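Local coordinates for glycosyl hydrolase family 2, TIM barrel domain protein (PDB 6DXU), which is a gut-bacterial beta-glucuronidase of glycoside hydrolase family 2 that probably cleaves glucuronic acid from its conjugates, at residues Cys73-Asn85 against Cys781-Gln793. Sequence-based numbering, arbitrary orientation.
Sequences CFNAEDAVDPDVN and CNLGTSTGSRKVQ. With NA (sodium ion), chain N; BCN (bicine), chain L.
Asp81 OD1 takes two donors from the same face of its carboxylate: the backbone N of Asp83, 3.0 Å away in an Asx turn, and Arg790 NH2 across the contact, arriving on the syn side. The other oxygen, OD2, is met on its anti side by Asn782 ND2 at 3.2 Å and makes a weak bond to the same Arg790 nitrogen. With CG anti to the backbone N (chi1 -173°), the carboxylate swings to where the arginine and the asparagine can both reach it. Arg790 NH2 also meets Asp83 OD2 at 2.5 Å, coming from above that carboxylate's plane, while Asp83 OD1 takes Lys791 NZ on its syn side at 2.8 Å. Two acids and two bases thus form one salt-bridge network. Pro82 sits between the two acids in sequence; its CG rides over the centre of the guanidinium face, 3.7 Å above the plane, and touches the aliphatic chain of Lys791. Asn782 spends its other N-H on Glu77 OE2, at 2.9 Å and 160°, on the anti lone pair, with the amide and carboxylate planes 77° apart. Were Asp81 replaced by an alanine, one N-H of Asn782 would probably lose its acceptor, Arg790 one of its two carboxylate partners here, and the Asx turn its side-chain bond. Val80 CG2 packs on the backbone carbonyl of Asn782, whose O is joined through a water to Ala76 O. The backbone carbonyls of Asp78, Asp81 and Val84, with a water, bind a sodium ion within this same loop. That loop, between strands 66-68 and 90-97 of the sugar-binding domain, here docks onto the C-terminal domain, against the loop leading from strand 778-780 into strand 791-793, whose Gln793 NE2 makes weak hydrogen bonds to the bicine; Ser597 of strand 596-597 touches Val80.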
loop_
_atom_site.group_PDB
_atom_site.type_symbol
_atom_site.label_atom_id
_atom_site.label_comp_id
_atom_site.label_asym_id
_atom_site.label_seq_id
_atom_site.Cartn_x
_atom_site.Cartn_y
_atom_site.Cartn_z
ATOM N N CYS D 73 -8.884 -12.911 29.980
ATOM C CA CYS D 73 -7.521 -12.494 29.679
ATOM C C CYS D 73 -6.709 -13.704 29.231
ATOM O O CYS D 73 -6.796 -14.778 29.851
ATOM C CB CYS D 73 -6.884 -11.824 30.905
ATOM S SG CYS D 73 -5.189 -11.290 30.622
ATOM N N PHE D 74 -5.933 -13.533 28.143
ATOM C CA PHE D 74 -5.075 -14.610 27.647
ATOM C C PHE D 74 -4.200 -15.187 28.746
ATOM O O PHE D 74 -3.821 -16.361 28.690
ATOM C CB PHE D 74 -4.108 -14.120 26.555
ATOM C CG PHE D 74 -4.746 -13.633 25.277
ATOM C CD1 PHE D 74 -6.097 -13.767 25.031
ATOM C CD2 PHE D 74 -3.937 -13.073 24.286
ATOM C CE1 PHE D 74 -6.642 -13.320 23.830
ATOM C CE2 PHE D 74 -4.472 -12.639 23.077
ATOM C CZ PHE D 74 -5.825 -12.763 22.853
ATOM N N ASN D 75 -3.836 -14.360 29.724
ATOM C CA ASN D 75 -2.722 -14.612 30.626
ATOM C C ASN D 75 -3.178 -14.889 32.051
ATOM O O ASN D 75 -2.402 -14.689 32.991
ATOM C CB ASN D 75 -1.788 -13.411 30.598
ATOM C CG ASN D 75 -1.421 -13.020 29.182
ATOM O OD1 ASN D 75 -1.873 -11.993 28.662
ATOM N ND2 ASN D 75 -0.612 -13.846 28.545
ATOM N N ALA D 76 -4.424 -15.336 32.218
ATOM C CA ALA D 76 -4.969 -15.571 33.555
ATOM C C ALA D 76 -4.079 -16.495 34.362
ATOM O O ALA D 76 -3.949 -16.336 35.582
ATOM C CB ALA D 76 -6.378 -16.151 33.448
ATOM N N GLU D 77 -3.453 -17.457 33.699
ATOM C CA GLU D 77 -2.570 -18.397 34.364
ATOM C C GLU D 77 -1.103 -18.222 34.008
ATOM O O GLU D 77 -0.245 -18.328 34.900
ATOM C CB GLU D 77 -3.033 -19.825 34.055
ATOM C CG GLU D 77 -2.372 -20.868 34.893
ATOM C CD GLU D 77 -3.257 -22.093 35.104
ATOM O OE1 GLU D 77 -4.263 -22.247 34.369
ATOM O OE2 GLU D 77 -2.931 -22.906 35.999
ATOM N N ASP D 78 -0.766 -17.951 32.739
ATOM C CA ASP D 78 0.641 -18.031 32.371
ATOM C C ASP D 78 1.446 -16.802 32.795
ATOM O O ASP D 78 2.683 -16.857 32.758
ATOM C CB ASP D 78 0.802 -18.309 30.859
ATOM C CG ASP D 78 0.443 -17.116 29.949
ATOM O OD1 ASP D 78 0.069 -16.018 30.407
ATOM O OD2 ASP D 78 0.568 -17.296 28.719
ATOM N N ALA D 79 0.799 -15.713 33.227
ATOM C CA ALA D 79 1.570 -14.568 33.716
ATOM C C ALA D 79 2.350 -14.925 34.976
ATOM O O ALA D 79 3.488 -14.482 35.153
ATOM C CB ALA D 79 0.656 -13.374 33.979
ATOM N N VAL D 80 1.763 -15.731 35.861
ATOM C CA VAL D 80 2.433 -16.104 37.104
ATOM C C VAL D 80 2.924 -17.537 37.100
ATOM O O VAL D 80 3.662 -17.921 38.024
ATOM C CB VAL D 80 1.533 -15.860 38.338
ATOM C CG1 VAL D 80 1.269 -14.374 38.518
ATOM C CG2 VAL D 80 0.215 -16.633 38.230
ATOM N N ASP D 81 2.582 -18.329 36.092
ATOM C CA ASP D 81 3.140 -19.670 36.015
ATOM C C ASP D 81 4.655 -19.571 36.030
ATOM O O ASP D 81 5.236 -18.852 35.202
ATOM C CB ASP D 81 2.686 -20.417 34.765
ATOM C CG ASP D 81 3.136 -21.879 34.785
ATOM O OD1 ASP D 81 4.324 -22.140 34.509
ATOM O OD2 ASP D 81 2.319 -22.747 35.167
ATOM N N PRO D 82 5.332 -20.261 36.948
ATOM C CA PRO D 82 6.771 -20.023 37.127
ATOM C C PRO D 82 7.647 -20.554 36.001
ATOM O O PRO D 82 8.835 -20.207 35.968
ATOM C CB PRO D 82 7.081 -20.754 38.447
ATOM C CG PRO D 82 6.060 -21.881 38.492
ATOM C CD PRO D 82 4.796 -21.228 37.928
ATOM N N ASP D 83 7.128 -21.361 35.074
ATOM C CA ASP D 83 7.986 -22.063 34.119
ATOM C C ASP D 83 7.834 -21.585 32.675
ATOM O O ASP D 83 8.439 -22.177 31.772
ATOM C CB ASP D 83 7.713 -23.566 34.192
ATOM C CG ASP D 83 8.023 -24.141 35.571
ATOM O OD1 ASP D 83 9.030 -23.710 36.176
ATOM O OD2 ASP D 83 7.260 -25.005 36.046
ATOM N N VAL D 84 7.064 -20.529 32.421
ATOM C CA VAL D 84 6.832 -20.083 31.052
ATOM C C VAL D 84 6.874 -18.562 30.985
ATOM O O VAL D 84 6.529 -17.871 31.950
ATOM C CB VAL D 84 5.474 -20.587 30.502
ATOM C CG1 VAL D 84 5.451 -22.113 30.416
ATOM C CG2 VAL D 84 4.316 -20.071 31.352
ATOM N N ASN D 85 7.292 -18.052 29.823
ATOM C CA ASN D 85 7.094 -16.649 29.468
ATOM C C ASN D 85 5.618 -16.435 29.149
ATOM O O ASN D 85 5.032 -17.206 28.378
ATOM C CB ASN D 85 7.915 -16.279 28.217
ATOM C CG ASN D 85 9.379 -16.660 28.310
ATOM O OD1 ASN D 85 10.055 -16.306 29.269
ATOM N ND2 ASN D 85 9.896 -17.351 27.267
ATOM N N CYS D 781 -3.299 -23.310 42.179
ATOM C CA CYS D 781 -2.008 -22.662 42.019
ATOM C C CYS D 781 -2.133 -21.551 40.984
ATOM O O CYS D 781 -3.232 -21.231 40.516
ATOM C CB CYS D 781 -0.930 -23.681 41.620
ATOM S SG CYS D 781 -1.174 -24.543 40.039
ATOM N N ASN D 782 -0.994 -20.936 40.666
ATOM C CA ASN D 782 -0.929 -19.839 39.699
ATOM C C ASN D 782 -1.905 -18.717 40.056
ATOM O O ASN D 782 -2.515 -18.074 39.187
ATOM C CB ASN D 782 -1.159 -20.347 38.277
ATOM C CG ASN D 782 0.001 -21.201 37.780
ATOM O OD1 ASN D 782 1.137 -21.076 38.257
ATOM N ND2 ASN D 782 -0.283 -22.089 36.848
ATOM N N LEU D 783 -2.043 -18.460 41.346
ATOM C CA LEU D 783 -2.808 -17.303 41.790
ATOM C C LEU D 783 -1.932 -16.079 42.020
ATOM O O LEU D 783 -2.463 -14.976 42.189
ATOM C CB LEU D 783 -3.571 -17.625 43.081
ATOM C CG LEU D 783 -4.562 -18.787 43.015
ATOM C CD1 LEU D 783 -5.343 -18.883 44.316
ATOM C CD2 LEU D 783 -5.492 -18.655 41.798
ATOM N N GLY D 784 -0.614 -16.240 42.038
ATOM C CA GLY D 784 0.250 -15.113 42.344
ATOM C C GLY D 784 0.230 -14.704 43.802
ATOM O O GLY D 784 0.455 -13.529 44.114
ATOM N N THR D 785 -0.059 -15.641 44.701
ATOM C CA THR D 785 -0.060 -15.403 46.138
ATOM C C THR D 785 0.847 -16.424 46.811
ATOM O O THR D 785 1.124 -17.490 46.261
ATOM C CB THR D 785 -1.453 -15.533 46.747
ATOM O OG1 THR D 785 -1.911 -16.882 46.559
ATOM C CG2 THR D 785 -2.453 -14.522 46.109
ATOM N N SER D 786 1.304 -16.096 48.018
ATOM C CA SER D 786 2.212 -17.007 48.707
ATOM C C SER D 786 1.532 -18.309 49.138
ATOM O O SER D 786 2.243 -19.261 49.484
ATOM C CB SER D 786 2.848 -16.321 49.917
ATOM O OG SER D 786 1.862 -15.919 50.840
ATOM N N THR D 787 0.198 -18.377 49.140
ATOM C CA THR D 787 -0.503 -19.629 49.419
ATOM C C THR D 787 -1.227 -20.177 48.192
ATOM O O THR D 787 -2.044 -21.098 48.319
ATOM C CB THR D 787 -1.495 -19.464 50.578
ATOM O OG1 THR D 787 -2.439 -18.432 50.266
ATOM C CG2 THR D 787 -0.753 -19.103 51.874
ATOM N N GLY D 788 -0.952 -19.633 47.011
ATOM C CA GLY D 788 -1.549 -20.110 45.786
ATOM C C GLY D 788 -0.514 -20.273 44.689
ATOM O O GLY D 788 -0.759 -19.889 43.542
ATOM N N SER D 789 0.655 -20.822 45.025
ATOM C CA SER D 789 1.765 -20.914 44.087
ATOM C C SER D 789 2.381 -22.306 44.149
ATOM O O SER D 789 2.740 -22.774 45.235
ATOM C CB SER D 789 2.830 -19.846 44.391
ATOM O OG SER D 789 2.338 -18.525 44.156
ATOM N N ARG D 790 2.540 -22.949 42.982
ATOM C CA ARG D 790 3.102 -24.298 42.966
ATOM C C ARG D 790 4.612 -24.296 43.080
ATOM O O ARG D 790 5.195 -25.351 43.332
ATOM C CB ARG D 790 2.683 -25.060 41.703
ATOM C CG ARG D 790 3.250 -24.532 40.394
ATOM C CD ARG D 790 2.696 -25.333 39.226
ATOM N NE ARG D 790 3.203 -24.844 37.944
ATOM C CZ ARG D 790 4.387 -25.166 37.437
ATOM N NH1 ARG D 790 5.183 -26.004 38.099
ATOM N NH2 ARG D 790 4.776 -24.665 36.264
ATOM N N LYS D 791 5.253 -23.147 42.875
ATOM C CA LYS D 791 6.652 -22.930 43.236
ATOM C C LYS D 791 6.703 -21.643 44.042
ATOM O O LYS D 791 6.224 -20.604 43.575
ATOM C CB LYS D 791 7.547 -22.838 41.998
ATOM C CG LYS D 791 7.685 -24.166 41.253
ATOM C CD LYS D 791 8.700 -24.090 40.106
ATOM C CE LYS D 791 8.793 -25.443 39.400
ATOM N NZ LYS D 791 9.741 -25.421 38.272
ATOM N N VAL D 792 7.226 -21.711 45.263
ATOM C CA VAL D 792 7.131 -20.573 46.182
ATOM C C VAL D 792 8.241 -20.699 47.217
ATOM O O VAL D 792 8.559 -21.802 47.668
ATOM C CB VAL D 792 5.734 -20.506 46.839
ATOM C CG1 VAL D 792 5.515 -21.695 47.813
ATOM C CG2 VAL D 792 5.527 -19.164 47.561
ATOM N N GLN D 793 8.836 -19.567 47.583
ATOM C CA GLN D 793 9.795 -19.562 48.682
ATOM C C GLN D 793 9.052 -19.762 49.993
ATOM O O GLN D 793 7.930 -19.281 50.164
ATOM C CB GLN D 793 10.579 -18.245 48.727
ATOM C CG GLN D 793 11.691 -18.114 47.702
ATOM C CD GLN D 793 12.457 -16.809 47.868
ATOM O OE1 GLN D 793 12.410 -16.200 48.933
ATOM N NE2 GLN D 793 13.139 -16.358 46.808
HETATM NA NA NA N . 5.241 -16.538 33.691
HETATM N N1 BCN L . 14.963 -12.476 47.490
HETATM C C1 BCN L . 16.360 -12.859 47.568
HETATM C C2 BCN L . 16.451 -14.373 47.749
HETATM O O21 BCN L . 15.415 -15.023 48.044
HETATM O O22 BCN L . 17.556 -14.964 47.607
HETATM C C3 BCN L . 14.621 -11.754 48.711
HETATM C C4 BCN L . 14.403 -12.714 49.884
HETATM O O4 BCN L . 13.459 -13.691 49.534
HETATM C C5 BCN L . 14.795 -11.560 46.362
HETATM C C6 BCN L . 14.290 -12.310 45.130
HETATM O O6 BCN L . 13.690 -13.509 45.546
HETATM O O HOH W 1 -3.667 -15.736 38.279
HETATM O O HOH W 2 5.965 -14.237 32.269
#